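PDB 2FJC: antigen TpF1 from Treponema pallidum, which binds ferric iron as a Dps-family mini-ferritin and probably oxidises and stores it, and may also play a structural role in the outer membrane. Local coordinates for residues Q17-L28 / D109-T120. Residues are numbered along the deposited sequence; the frame is centred on the assembly and turned at random.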
# COMPACT_ATOMS: atom_id res chain seq x y z
N GLN B 17 -27.77 -29.85 6.47
CA GLN B 17 -27.76 -28.57 7.16
C GLN B 17 -27.07 -27.54 6.27
O GLN B 17 -27.59 -26.43 6.06
CB GLN B 17 -27.02 -28.69 8.49
CG GLN B 17 -27.84 -29.29 9.62
CD GLN B 17 -28.96 -28.36 10.06
OE1 GLN B 17 -28.72 -27.34 10.71
NE2 GLN B 17 -30.19 -28.71 9.68
N LEU B 18 -25.90 -27.90 5.75
CA LEU B 18 -25.13 -27.02 4.88
C LEU B 18 -25.95 -26.57 3.67
O LEU B 18 -25.95 -25.39 3.32
CB LEU B 18 -23.85 -27.73 4.43
CG LEU B 18 -22.59 -27.42 5.24
CD1 LEU B 18 -22.88 -27.21 6.71
CD2 LEU B 18 -21.60 -28.55 5.04
N ARG B 19 -26.66 -27.50 3.04
CA ARG B 19 -27.49 -27.19 1.88
C ARG B 19 -28.51 -26.13 2.25
O ARG B 19 -28.78 -25.22 1.47
CB ARG B 19 -28.22 -28.44 1.38
CG ARG B 19 -27.40 -29.27 0.39
CD ARG B 19 -28.01 -30.63 0.13
NE ARG B 19 -29.40 -30.57 -0.32
CZ ARG B 19 -29.79 -30.20 -1.54
NH1 ARG B 19 -28.89 -29.83 -2.45
NH2 ARG B 19 -31.08 -30.21 -1.85
N GLN B 20 -29.08 -26.24 3.44
CA GLN B 20 -30.05 -25.27 3.86
C GLN B 20 -29.38 -23.92 4.13
O GLN B 20 -29.94 -22.87 3.81
CB GLN B 20 -30.79 -25.72 5.12
CG GLN B 20 -31.78 -24.66 5.55
CD GLN B 20 -32.67 -25.10 6.68
OE1 GLN B 20 -32.20 -25.37 7.79
NE2 GLN B 20 -33.97 -25.19 6.40
N HIS B 21 -28.19 -23.94 4.72
CA HIS B 21 -27.48 -22.69 4.99
C HIS B 21 -27.24 -21.93 3.69
O HIS B 21 -27.44 -20.72 3.64
CB HIS B 21 -26.14 -22.96 5.67
CG HIS B 21 -26.27 -23.63 7.00
ND1 HIS B 21 -27.37 -23.47 7.80
CD2 HIS B 21 -25.41 -24.42 7.69
CE1 HIS B 21 -27.19 -24.12 8.93
NE2 HIS B 21 -26.01 -24.71 8.89
N VAL B 22 -26.80 -22.64 2.66
CA VAL B 22 -26.54 -22.01 1.37
C VAL B 22 -27.81 -21.34 0.87
O VAL B 22 -27.79 -20.19 0.43
CB VAL B 22 -26.07 -23.05 0.34
CG1 VAL B 22 -26.00 -22.42 -1.03
CG2 VAL B 22 -24.70 -23.58 0.74
N ALA B 23 -28.92 -22.07 0.96
CA ALA B 23 -30.20 -21.55 0.52
C ALA B 23 -30.60 -20.31 1.32
O ALA B 23 -31.00 -19.30 0.74
CB ALA B 23 -31.26 -22.62 0.65
N ASP B 24 -30.48 -20.37 2.64
CA ASP B 24 -30.85 -19.24 3.48
C ASP B 24 -29.94 -18.05 3.22
O ASP B 24 -30.42 -16.91 3.16
CB ASP B 24 -30.80 -19.62 4.97
CG ASP B 24 -31.94 -20.55 5.38
OD1 ASP B 24 -32.98 -20.60 4.68
OD2 ASP B 24 -31.83 -21.23 6.42
N LEU B 25 -28.64 -18.29 3.09
CA LEU B 25 -27.69 -17.23 2.82
C LEU B 25 -28.01 -16.59 1.48
O LEU B 25 -27.99 -15.36 1.35
CB LEU B 25 -26.26 -17.78 2.79
CG LEU B 25 -25.37 -17.66 4.04
CD1 LEU B 25 -26.14 -17.18 5.25
CD2 LEU B 25 -24.73 -19.00 4.31
N GLY B 26 -28.32 -17.43 0.49
CA GLY B 26 -28.66 -16.92 -0.83
C GLY B 26 -29.85 -15.99 -0.76
O GLY B 26 -29.83 -14.89 -1.32
N VAL B 27 -30.88 -16.42 -0.05
CA VAL B 27 -32.09 -15.62 0.10
C VAL B 27 -31.79 -14.32 0.86
O VAL B 27 -32.26 -13.25 0.49
CB VAL B 27 -33.20 -16.42 0.83
CG1 VAL B 27 -34.35 -15.51 1.17
CG2 VAL B 27 -33.68 -17.56 -0.07
N LEU B 28 -31.01 -14.42 1.93
CA LEU B 28 -30.67 -13.26 2.74
C LEU B 28 -29.88 -12.24 1.92
O LEU B 28 -30.06 -11.03 2.07
CB LEU B 28 -29.81 -13.67 3.92
CG LEU B 28 -30.13 -13.03 5.26
CD1 LEU B 28 -28.92 -13.18 6.15
CD2 LEU B 28 -30.52 -11.58 5.10
N ASP B 109 -33.46 -12.27 11.12
CA ASP B 109 -32.91 -13.28 10.21
C ASP B 109 -31.53 -13.75 10.67
O ASP B 109 -31.18 -14.93 10.53
CB ASP B 109 -32.83 -12.74 8.78
CG ASP B 109 -34.20 -12.63 8.11
OD1 ASP B 109 -35.13 -13.35 8.54
OD2 ASP B 109 -34.34 -11.85 7.15
N PHE B 110 -30.75 -12.84 11.23
CA PHE B 110 -29.43 -13.19 11.72
C PHE B 110 -29.58 -14.16 12.89
O PHE B 110 -28.84 -15.13 13.00
CB PHE B 110 -28.67 -11.94 12.17
CG PHE B 110 -28.00 -11.18 11.05
CD1 PHE B 110 -28.05 -11.65 9.73
CD2 PHE B 110 -27.30 -10.00 11.31
CE1 PHE B 110 -27.39 -10.97 8.71
CE2 PHE B 110 -26.64 -9.31 10.29
CZ PHE B 110 -26.69 -9.79 8.99
N GLU B 111 -30.55 -13.89 13.75
CA GLU B 111 -30.79 -14.75 14.90
C GLU B 111 -31.27 -16.12 14.43
O GLU B 111 -30.87 -17.14 14.97
CB GLU B 111 -31.80 -14.10 15.86
CG GLU B 111 -31.26 -12.82 16.49
CD GLU B 111 -32.32 -12.05 17.26
OE1 GLU B 111 -33.45 -11.91 16.75
OE2 GLU B 111 -32.02 -11.56 18.37
N TYR B 112 -32.13 -16.13 13.42
CA TYR B 112 -32.62 -17.40 12.90
C TYR B 112 -31.42 -18.18 12.36
O TYR B 112 -31.28 -19.37 12.64
CB TYR B 112 -33.66 -17.17 11.80
CG TYR B 112 -33.84 -18.34 10.86
CD1 TYR B 112 -33.02 -18.51 9.75
CD2 TYR B 112 -34.83 -19.30 11.09
CE1 TYR B 112 -33.17 -19.59 8.88
CE2 TYR B 112 -34.99 -20.40 10.24
CZ TYR B 112 -34.16 -20.53 9.13
OH TYR B 112 -34.28 -21.61 8.28
N LEU B 113 -30.55 -17.52 11.59
CA LEU B 113 -29.37 -18.19 11.05
C LEU B 113 -28.47 -18.69 12.17
O LEU B 113 -27.93 -19.79 12.11
CB LEU B 113 -28.54 -17.26 10.16
CG LEU B 113 -29.01 -17.05 8.72
CD1 LEU B 113 -28.09 -16.08 8.02
CD2 LEU B 113 -29.03 -18.38 8.00
N SER B 114 -28.32 -17.87 13.20
CA SER B 114 -27.49 -18.23 14.34
C SER B 114 -27.93 -19.54 14.99
O SER B 114 -27.11 -20.40 15.27
CB SER B 114 -27.50 -17.10 15.36
OG SER B 114 -26.58 -17.36 16.41
N THR B 115 -29.23 -19.69 15.25
CA THR B 115 -29.69 -20.92 15.87
C THR B 115 -29.51 -22.09 14.90
O THR B 115 -29.15 -23.20 15.31
CB THR B 115 -31.18 -20.81 16.32
OG1 THR B 115 -32.02 -20.73 15.18
CG2 THR B 115 -31.39 -19.57 17.18
N ARG B 116 -29.74 -21.86 13.61
CA ARG B 116 -29.57 -22.92 12.64
C ARG B 116 -28.10 -23.33 12.53
O ARG B 116 -27.78 -24.51 12.48
CB ARG B 116 -30.13 -22.52 11.28
CG ARG B 116 -31.64 -22.32 11.32
CD ARG B 116 -32.32 -23.04 10.17
NE ARG B 116 -32.07 -24.48 10.19
CZ ARG B 116 -32.49 -25.29 11.16
NH1 ARG B 116 -32.21 -26.59 11.10
NH2 ARG B 116 -33.18 -24.81 12.18
N PHE B 117 -27.20 -22.34 12.49
CA PHE B 117 -25.78 -22.63 12.40
C PHE B 117 -25.28 -23.35 13.63
O PHE B 117 -24.42 -24.23 13.54
CB PHE B 117 -24.96 -21.35 12.21
CG PHE B 117 -24.98 -20.81 10.80
CD1 PHE B 117 -24.65 -21.62 9.72
CD2 PHE B 117 -25.31 -19.49 10.55
CE1 PHE B 117 -24.63 -21.12 8.43
CE2 PHE B 117 -25.30 -18.98 9.25
CZ PHE B 117 -24.96 -19.80 8.19
N SER B 118 -25.81 -22.98 14.80
CA SER B 118 -25.41 -23.63 16.04
C SER B 118 -25.72 -25.12 16.02
O SER B 118 -24.95 -25.92 16.54
CB SER B 118 -26.11 -22.97 17.23
OG SER B 118 -25.49 -21.75 17.57
N GLN B 119 -26.83 -25.50 15.41
CA GLN B 119 -27.19 -26.91 15.34
C GLN B 119 -26.13 -27.64 14.53
O GLN B 119 -25.72 -28.75 14.88
CB GLN B 119 -28.56 -27.10 14.70
CG GLN B 119 -29.65 -26.28 15.36
CD GLN B 119 -30.98 -26.40 14.65
OE1 GLN B 119 -31.05 -26.42 13.41
NE2 GLN B 119 -32.06 -26.48 15.43
N THR B 120 -25.69 -27.01 13.45
CA THR B 120 -24.68 -27.60 12.59
C THR B 120 -23.35 -27.71 13.33
O THR B 120 -22.66 -28.72 13.22
CB THR B 120 -24.50 -26.78 11.33
OG1 THR B 120 -25.76 -26.65 10.67
CG2 THR B 120 -23.52 -27.46 10.39
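The imidazole of His-21 is sandwiched: CD1 of Phe-117 lies over the centre of one face, 3.4 Å above the plane, and the backbone O of Gln-17 over the other. The two rings meet obliquely, planes 49° apart. Near the imidazole plane, at its edge, lie Thr-120 and Arg-116 O, and Thr-120 OG1 is hydrogen-bonded to His-21 NE2 at 2.6 Å. The setting is the ferritin-like four-helix bundle, in which segments 17-28 and 109-120 of helices 8-38 and 99-127 run antiparallel, their axes at 158° and 10.3 Å apart at closest approach.

Toward the bundle core, Leu-113 CD1 touches CD1 of both Leu-25 and Leu-28 (3.5 Å to the latter), while Leu-28 CD1 also reaches the edge of the Phe-110 ring, 3.7 Å from CE1. Phe-110 and Phe-117 pack on helix 130-154.

On the other flank, Arg-116 fits as a knob among Gln-17, Gln-20, His-21 and Asp-24. Bends about CB-CG and CG-CD bring its NE to Gln-20 OE1 in a weak hydrogen bond, 2.6 Å. Asp-24 turns OD1 to Gly-88 N and Ser-87 OG, leaving OD2 for Tyr-112 OH, which donates at 3.1 Å from the syn side, 33° out of the carboxylate plane.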